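Local coordinates for GAF domain/HD domain protein (Geobacter sulfurreducens, PDB 3EEA), which is of unknown function but joins a GAF domain, the part crystallised here, to an HD domain that may confer phosphatase activity, at residues 53-56 and 57-60; 73-76 and 77-80; 96-99 and 100-103. All blocks are in the same frame, centred on the assembly; numbering follows the deposited sequence.

In the fold
After strand 46-52, contact 1 turns the chain through 53-60 into helix 59-64. Contact 2 is two consecutive turns of helix 73-81, which runs toward strand 85-87, outermost in this chain's sheet, and contact 3 winds the short helix 98-103 that leads into strand 107-116. Each is local, closing no more than a turn or two of backbone; the three follow in series, none inside or across another. Contacts 2 and 3 meet through Leu-74 CB and Leu-96 CD1, 3.9 Å apart. Contact 1 lies about 5 Å from contact 3 at the nearest atoms and about 15 Å from contact 2. All three line one GAF-domain pocket, occupied here by a polyether probably from the crystallisation liquor.

Contact 1 (53-56 and 57-60); sequences GLPA and SFLP
With CG anti to its carbonyl carbon and beside the backbone N (chi1 -69°), Phe-58 swings its ring back toward Pro-55, three residues earlier, while Leu-59 takes the other course, its CG anti to N (chi1 -162°), and heads toward Leu-54. These placements sit on two overlapping beta turns that lead the GAF domain chain out of strand 46-52 and into helix 59-64. In the first turn Phe-58 N donates to Pro-55 O at 2.8 Å, and in the second Leu-59 N donates to Ala-56 O at 3.2 Å. Both donors stand above the carbonyl planes they address, and the second is the longer and more steeply raised. Pro-55 is the first residue of the first turn: it gives the carbonyl, and its ring holds its own phi (-58°) and offers an apolar edge to Phe-58. Ala-56 and Ser-57 are the corners of that turn, Ser-57 and Phe-58 those of the next; the single methyl of Ala-56 points away overall and asks little of the packing.

The pyrrolidine ring meets the phenyl at its rim: Pro-55 CG lies 3.8 Å from Phe-58 CD2, in the plane of the aromatic ring. This is apolar edge packing, without stacking. One face of the same ring carries Ser-57 OG, 3.7 Å above the plane and displaced toward the rim. Leu-54, Pro-55 and Phe-58 all belong to the pocket that holds the bound polyether, and the Phe-58 side chain comes within about 3 Å of that molecule. The second side-chain pair is looser, Leu-54 CD1 approaching Leu-59 CD1 at 4.3 Å. Proline is also well placed near the start of a helix, having no amide hydrogen to offer one turn back; here Pro-60 brings its CD to 3.5 Å from Ala-56 O.

Contact 2 (73-76 and 77-80); sequences PLLK and SMLR
Leu-75 lies alongside Met-78, the two side chains pointing the same way, and its CD1 branch rests 3.7 Å from the terminal methyl CE. Met-78 reaches there by an extended start, CG anti to the backbone N (chi1 -172°), followed by a turn about CG-SD (chi3 71°) that brings CE against Leu-75. A flexible thioether next to a branched leucine suits this buried side, where both touch Phe-46 of strand 46-52, Leu-75 reaches Phe-125 and Met-78 reaches Ala-123 of strand 119-129. Leu-74, also buried, faces Leu-85 and Leu-87 of strand 85-87 and belongs to the polyether pocket.

The motif beneath these side chains is a regular amphipathic alpha helix of the GAF domain, residues 73-81, in which four successive i to i+4 bonds run from 73-76 to 77-80. Ser-77 N gives its hydrogen to Pro-73 O at 2.9 Å, and the next three amides repeat the pattern, ending with Arg-80 N to Lys-76 O at 2.9 Å. Proline fits the first turn, since the helix asks no amide hydrogen of it there. Ser-77 OG, turned back along the helix, adds a weak second bond to the same Pro-73 O at 3.3 Å.

On the exposed side Lys-76 and Arg-80, one turn apart, cross obliquely. Lys-76 CE comes 4.0 Å from Arg-80 NH2, a contact of chain carbon with guanidinium. The like charges of Lys-76 NZ and Arg-80 NE stand 4.4 Å apart, a mildly unfavourable proximity that surrounding solvent would probably screen.

Contact 3 (96-99 and 100-103); sequences LTPK and LRKL
The guanidinium of Arg-101 has one face over the peptide that joins Thr-97 to Pro-98, somewhat tilted against it: Thr-97 C sits 4.0 Å above the plane, over its centre, with Leu-96 O and Pro-98 N on the same face. Leu-96 O is only 2.9 Å from Arg-101 NH2, but the angle is too poor for a hydrogen bond. A bond from NE to Ser-93 O, in the preceding loop, also holds the group there. NH1 runs along the proline ring, 3.5 Å from Pro-98 CG. The first torsion, with CG beside the backbone N and anti to the carbonyl carbon (chi1 -70°), sends the chain back toward the helix start, and a slight kink follows at chi3. With an alanine here, Ser-93 O would probably lose its side-chain donor and the Thr-97 to Pro-98 peptide its cover.

This is the N-terminal turn of a short alpha helix in the GAF domain. Thr-97 occupies the N-cap position without making a capping bond through its side chain; its methyl CG2 presses close to Leu-100 N without bonding to it. Pro-98 suits the first helical residue, where no amide hydrogen is needed. Arg-101 N bonds to Thr-97 O at 2.9 Å, almost straight, and Leu-103 N follows with Lys-99 O at 3.1 Å. Lys-102 NZ curls back for a weak bond to Pro-98 O.

Leu-96 crosses Leu-100 at about a right angle, CG to CB 4.1 Å. Leu-96 and Leu-103 line the polyether pocket, the Leu-96 side chain about 4 Å from the bound molecule. Leu-96 packs on helix 73-81 and Pro-90, Leu-100 on Ile-72, while Lys-99 reaches Met-65 just beyond helix 59-64, so helix 98-103 is linked to both regions before the chain enters strand 107-116.

Contact 1 (53-56 and 57-60)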
loop_
_atom_site.group_PDB
_atom_site.type_symbol
_atom_site.label_atom_id
_atom_site.label_comp_id
_atom_site.label_asym_id
_atom_site.label_seq_id
_atom_site.Cartn_x
_atom_site.Cartn_y
_atom_site.Cartn_z
ATOM N N GLY A 53 -11.905 8.222 -11.509
ATOM C CA GLY A 53 -11.861 9.643 -11.743
ATOM C C GLY A 53 -11.978 10.177 -13.150
ATOM O O GLY A 53 -11.801 11.373 -13.354
ATOM N N LEU A 54 -12.222 9.333 -14.153
ATOM C CA LEU A 54 -12.335 9.857 -15.512
ATOM C C LEU A 54 -13.654 10.645 -15.594
ATOM O O LEU A 54 -14.627 10.256 -14.954
ATOM C CB LEU A 54 -12.423 8.722 -16.541
ATOM C CG LEU A 54 -11.185 7.937 -16.913
ATOM C CD1 LEU A 54 -11.539 6.762 -17.844
ATOM C CD2 LEU A 54 -10.158 8.865 -17.546
ATOM N N PRO A 55 -13.680 11.721 -16.386
ATOM C CA PRO A 55 -14.959 12.348 -16.689
ATOM C C PRO A 55 -15.873 11.329 -17.334
ATOM O O PRO A 55 -15.412 10.535 -18.160
ATOM C CB PRO A 55 -14.597 13.448 -17.684
ATOM C CG PRO A 55 -13.198 13.681 -17.523
ATOM C CD PRO A 55 -12.575 12.399 -17.075
ATOM N N ALA A 56 -17.138 11.338 -16.927
ATOM C CA ALA A 56 -18.113 10.326 -17.313
ATOM C C ALA A 56 -18.191 10.111 -18.831
ATOM O O ALA A 56 -18.384 8.967 -19.294
ATOM C CB ALA A 56 -19.494 10.689 -16.767
ATOM N N SER A 57 -18.050 11.193 -19.599
ATOM C CA SER A 57 -18.091 11.078 -21.051
ATOM C C SER A 57 -16.951 10.218 -21.601
ATOM O O SER A 57 -17.097 9.635 -22.666
ATOM C CB SER A 57 -18.063 12.451 -21.723
ATOM O OG SER A 57 -16.850 13.123 -21.458
ATOM N N PHE A 58 -15.829 10.117 -20.882
ATOM C CA PHE A 58 -14.694 9.320 -21.379
ATOM C C PHE A 58 -14.696 7.851 -20.914
ATOM O O PHE A 58 -13.890 7.034 -21.379
ATOM C CB PHE A 58 -13.384 10.015 -21.050
ATOM C CG PHE A 58 -13.171 11.284 -21.813
ATOM C CD1 PHE A 58 -12.949 11.252 -23.192
ATOM C CD2 PHE A 58 -13.204 12.522 -21.163
ATOM C CE1 PHE A 58 -12.760 12.430 -23.915
ATOM C CE2 PHE A 58 -13.002 13.712 -21.878
ATOM C CZ PHE A 58 -12.776 13.657 -23.260
ATOM N N LEU A 59 -15.629 7.479 -20.056
ATOM C CA LEU A 59 -15.679 6.115 -19.589
ATOM C C LEU A 59 -15.930 5.088 -20.722
ATOM O O LEU A 59 -15.248 4.078 -20.761
ATOM C CB LEU A 59 -16.695 5.973 -18.465
ATOM C CG LEU A 59 -16.596 4.750 -17.579
ATOM C CD1 LEU A 59 -15.208 4.674 -16.870
ATOM C CD2 LEU A 59 -17.793 4.814 -16.593
ATOM N N PRO A 60 -16.878 5.352 -21.653
ATOM C CA PRO A 60 -17.020 4.413 -22.797
ATOM C C PRO A 60 -15.758 4.312 -23.657
ATOM O O PRO A 60 -15.473 3.255 -24.182
ATOM C CB PRO A 60 -18.147 5.019 -23.644
ATOM C CG PRO A 60 -18.828 6.014 -22.761
ATOM C CD PRO A 60 -17.890 6.426 -21.677
#

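Contact 2 (73-76 and 77-80)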
loop_
_atom_site.group_PDB
_atom_site.type_symbol
_atom_site.label_atom_id
_atom_site.label_comp_id
_atom_site.label_asym_id
_atom_site.label_seq_id
_atom_site.Cartn_x
_atom_site.Cartn_y
_atom_site.Cartn_z
ATOM N N PRO A 73 4.340 4.688 -29.553
ATOM C CA PRO A 73 5.765 4.576 -29.169
ATOM C C PRO A 73 6.095 4.677 -27.670
ATOM O O PRO A 73 6.969 3.945 -27.190
ATOM C CB PRO A 73 6.442 5.703 -29.960
ATOM C CG PRO A 73 5.607 5.846 -31.212
ATOM C CD PRO A 73 4.152 5.565 -30.728
ATOM N N LEU A 74 5.411 5.543 -26.919
ATOM C CA LEU A 74 5.633 5.633 -25.462
ATOM C C LEU A 74 5.472 4.283 -24.773
ATOM O O LEU A 74 6.225 3.930 -23.817
ATOM C CB LEU A 74 4.641 6.608 -24.818
ATOM C CG LEU A 74 4.870 7.001 -23.352
ATOM C CD1 LEU A 74 5.957 8.050 -23.247
ATOM C CD2 LEU A 74 3.580 7.505 -22.696
ATOM N N LEU A 75 4.471 3.543 -25.240
ATOM C CA LEU A 75 4.090 2.288 -24.642
ATOM C C LEU A 75 5.052 1.234 -25.040
ATOM O O LEU A 75 5.374 0.341 -24.248
ATOM C CB LEU A 75 2.698 1.892 -25.107
ATOM C CG LEU A 75 1.880 1.004 -24.185
ATOM C CD1 LEU A 75 1.858 1.547 -22.746
ATOM C CD2 LEU A 75 0.466 0.821 -24.747
ATOM N N LYS A 76 5.514 1.290 -26.282
ATOM C CA LYS A 76 6.528 0.339 -26.692
ATOM C C LYS A 76 7.798 0.538 -25.870
ATOM O O LYS A 76 8.439 -0.426 -25.489
ATOM C CB LYS A 76 6.825 0.422 -28.178
ATOM C CG LYS A 76 7.799 -0.627 -28.640
ATOM C CD LYS A 76 7.848 -0.700 -30.150
ATOM C CE LYS A 76 9.135 -1.317 -30.593
ATOM N NZ LYS A 76 10.268 -0.310 -30.597
ATOM N N SER A 77 8.175 1.793 -25.626
ATOM C CA SER A 77 9.350 2.103 -24.789
ATOM C C SER A 77 9.194 1.649 -23.369
ATOM O O SER A 77 10.133 1.050 -22.770
ATOM C CB SER A 77 9.637 3.615 -24.805
ATOM O OG SER A 77 10.055 3.949 -26.143
ATOM N N MET A 78 8.037 1.951 -22.788
ATOM C CA MET A 78 7.762 1.494 -21.400
ATOM C C MET A 78 7.938 -0.031 -21.325
ATOM O O MET A 78 8.568 -0.564 -20.403
ATOM C CB MET A 78 6.310 1.862 -20.996
ATOM C CG MET A 78 5.947 1.626 -19.522
ATOM S SD MET A 78 4.131 1.563 -19.182
ATOM C CE MET A 78 3.717 -0.022 -19.961
ATOM N N LEU A 79 7.305 -0.743 -22.253
ATOM C CA LEU A 79 7.345 -2.192 -22.294
ATOM C C LEU A 79 8.757 -2.792 -22.493
ATOM O O LEU A 79 9.159 -3.726 -21.755
ATOM C CB LEU A 79 6.420 -2.685 -23.386
ATOM C CG LEU A 79 6.232 -4.176 -23.587
ATOM C CD1 LEU A 79 5.413 -4.695 -22.395
ATOM C CD2 LEU A 79 5.492 -4.506 -24.952
ATOM N N ARG A 80 9.506 -2.245 -23.457
ATOM C CA ARG A 80 10.839 -2.730 -23.771
ATOM C C ARG A 80 11.813 -2.523 -22.596
ATOM O O ARG A 80 12.603 -3.423 -22.260
ATOM C CB ARG A 80 11.395 -2.001 -24.999
ATOM C CG ARG A 80 10.786 -2.387 -26.298
ATOM C CD ARG A 80 11.517 -3.562 -26.868
ATOM N NE ARG A 80 11.032 -3.959 -28.179
ATOM C CZ ARG A 80 10.127 -4.890 -28.427
ATOM N NH1 ARG A 80 9.501 -5.523 -27.442
ATOM N NH2 ARG A 80 9.817 -5.162 -29.692
#

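Contact 3 (96-99 and 100-103)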
loop_
_atom_site.group_PDB
_atom_site.type_symbol
_atom_site.label_atom_id
_atom_site.label_comp_id
_atom_site.label_asym_id
_atom_site.label_seq_id
_atom_site.Cartn_x
_atom_site.Cartn_y
_atom_site.Cartn_z
ATOM N N LEU A 96 3.051 9.727 -28.828
ATOM C CA LEU A 96 1.668 9.364 -28.761
ATOM C C LEU A 96 1.071 9.389 -30.172
ATOM O O LEU A 96 1.631 9.952 -31.094
ATOM C CB LEU A 96 0.930 10.376 -27.884
ATOM C CG LEU A 96 0.887 10.192 -26.367
ATOM C CD1 LEU A 96 1.822 9.141 -25.900
ATOM C CD2 LEU A 96 1.164 11.493 -25.722
ATOM N N THR A 97 -0.071 8.757 -30.282
ATOM C CA THR A 97 -1.018 8.893 -31.359
ATOM C C THR A 97 -1.629 10.337 -31.449
ATOM O O THR A 97 -1.783 11.024 -30.427
ATOM C CB THR A 97 -2.103 7.828 -31.041
ATOM O OG1 THR A 97 -1.843 6.643 -31.802
ATOM C CG2 THR A 97 -3.449 8.318 -31.289
ATOM N N PRO A 98 -1.985 10.813 -32.673
ATOM C CA PRO A 98 -2.771 12.053 -32.758
ATOM C C PRO A 98 -4.007 12.053 -31.856
ATOM O O PRO A 98 -4.260 13.045 -31.164
ATOM C CB PRO A 98 -3.195 12.085 -34.236
ATOM C CG PRO A 98 -2.059 11.425 -34.946
ATOM C CD PRO A 98 -1.496 10.389 -34.003
ATOM N N LYS A 99 -4.769 10.958 -31.873
ATOM C CA LYS A 99 -5.927 10.800 -30.981
ATOM C C LYS A 99 -5.527 11.070 -29.509
ATOM O O LYS A 99 -6.207 11.841 -28.803
ATOM C CB LYS A 99 -6.575 9.404 -31.155
ATOM C CG LYS A 99 -7.586 8.999 -30.052
ATOM C CD LYS A 99 -8.678 7.988 -30.486
ATOM C CE LYS A 99 -8.148 6.660 -31.117
ATOM N NZ LYS A 99 -7.549 5.672 -30.133
ATOM N N LEU A 100 -4.409 10.489 -29.073
ATOM C CA LEU A 100 -4.012 10.562 -27.653
ATOM C C LEU A 100 -3.452 11.939 -27.283
ATOM O O LEU A 100 -3.752 12.444 -26.198
ATOM C CB LEU A 100 -3.002 9.463 -27.306
ATOM C CG LEU A 100 -3.632 8.065 -27.209
ATOM C CD1 LEU A 100 -2.597 6.929 -27.186
ATOM C CD2 LEU A 100 -4.569 7.972 -25.982
ATOM N N ARG A 101 -2.683 12.561 -28.193
ATOM C CA ARG A 101 -2.212 13.938 -27.974
ATOM C C ARG A 101 -3.377 14.902 -27.667
ATOM O O ARG A 101 -3.267 15.781 -26.806
ATOM C CB ARG A 101 -1.439 14.459 -29.182
ATOM C CG ARG A 101 -0.102 13.816 -29.389
ATOM C CD ARG A 101 0.649 14.470 -30.531
ATOM N NE ARG A 101 1.472 13.476 -31.237
ATOM C CZ ARG A 101 1.254 13.019 -32.476
ATOM N NH1 ARG A 101 0.242 13.467 -33.224
ATOM N NH2 ARG A 101 2.073 12.108 -32.993
ATOM N N LYS A 102 -4.492 14.722 -28.361
ATOM C CA LYS A 102 -5.618 15.612 -28.184
ATOM C C LYS A 102 -6.303 15.299 -26.884
ATOM O O LYS A 102 -6.575 16.210 -26.099
ATOM C CB LYS A 102 -6.600 15.511 -29.350
ATOM C CG LYS A 102 -6.060 16.078 -30.653
ATOM C CD LYS A 102 -7.176 16.292 -31.690
ATOM C CE LYS A 102 -7.776 14.960 -32.223
ATOM N NZ LYS A 102 -6.865 14.193 -33.148
ATOM N N LEU A 103 -6.551 14.017 -26.646
ATOM C CA LEU A 103 -7.234 13.594 -25.437
ATOM C C LEU A 103 -6.499 14.059 -24.170
ATOM O O LEU A 103 -7.146 14.509 -23.232
ATOM C CB LEU A 103 -7.454 12.070 -25.420
ATOM C CG LEU A 103 -8.782 11.599 -26.016
ATOM C CD1 LEU A 103 -9.212 12.457 -27.213
ATOM C CD2 LEU A 103 -8.713 10.093 -26.353
#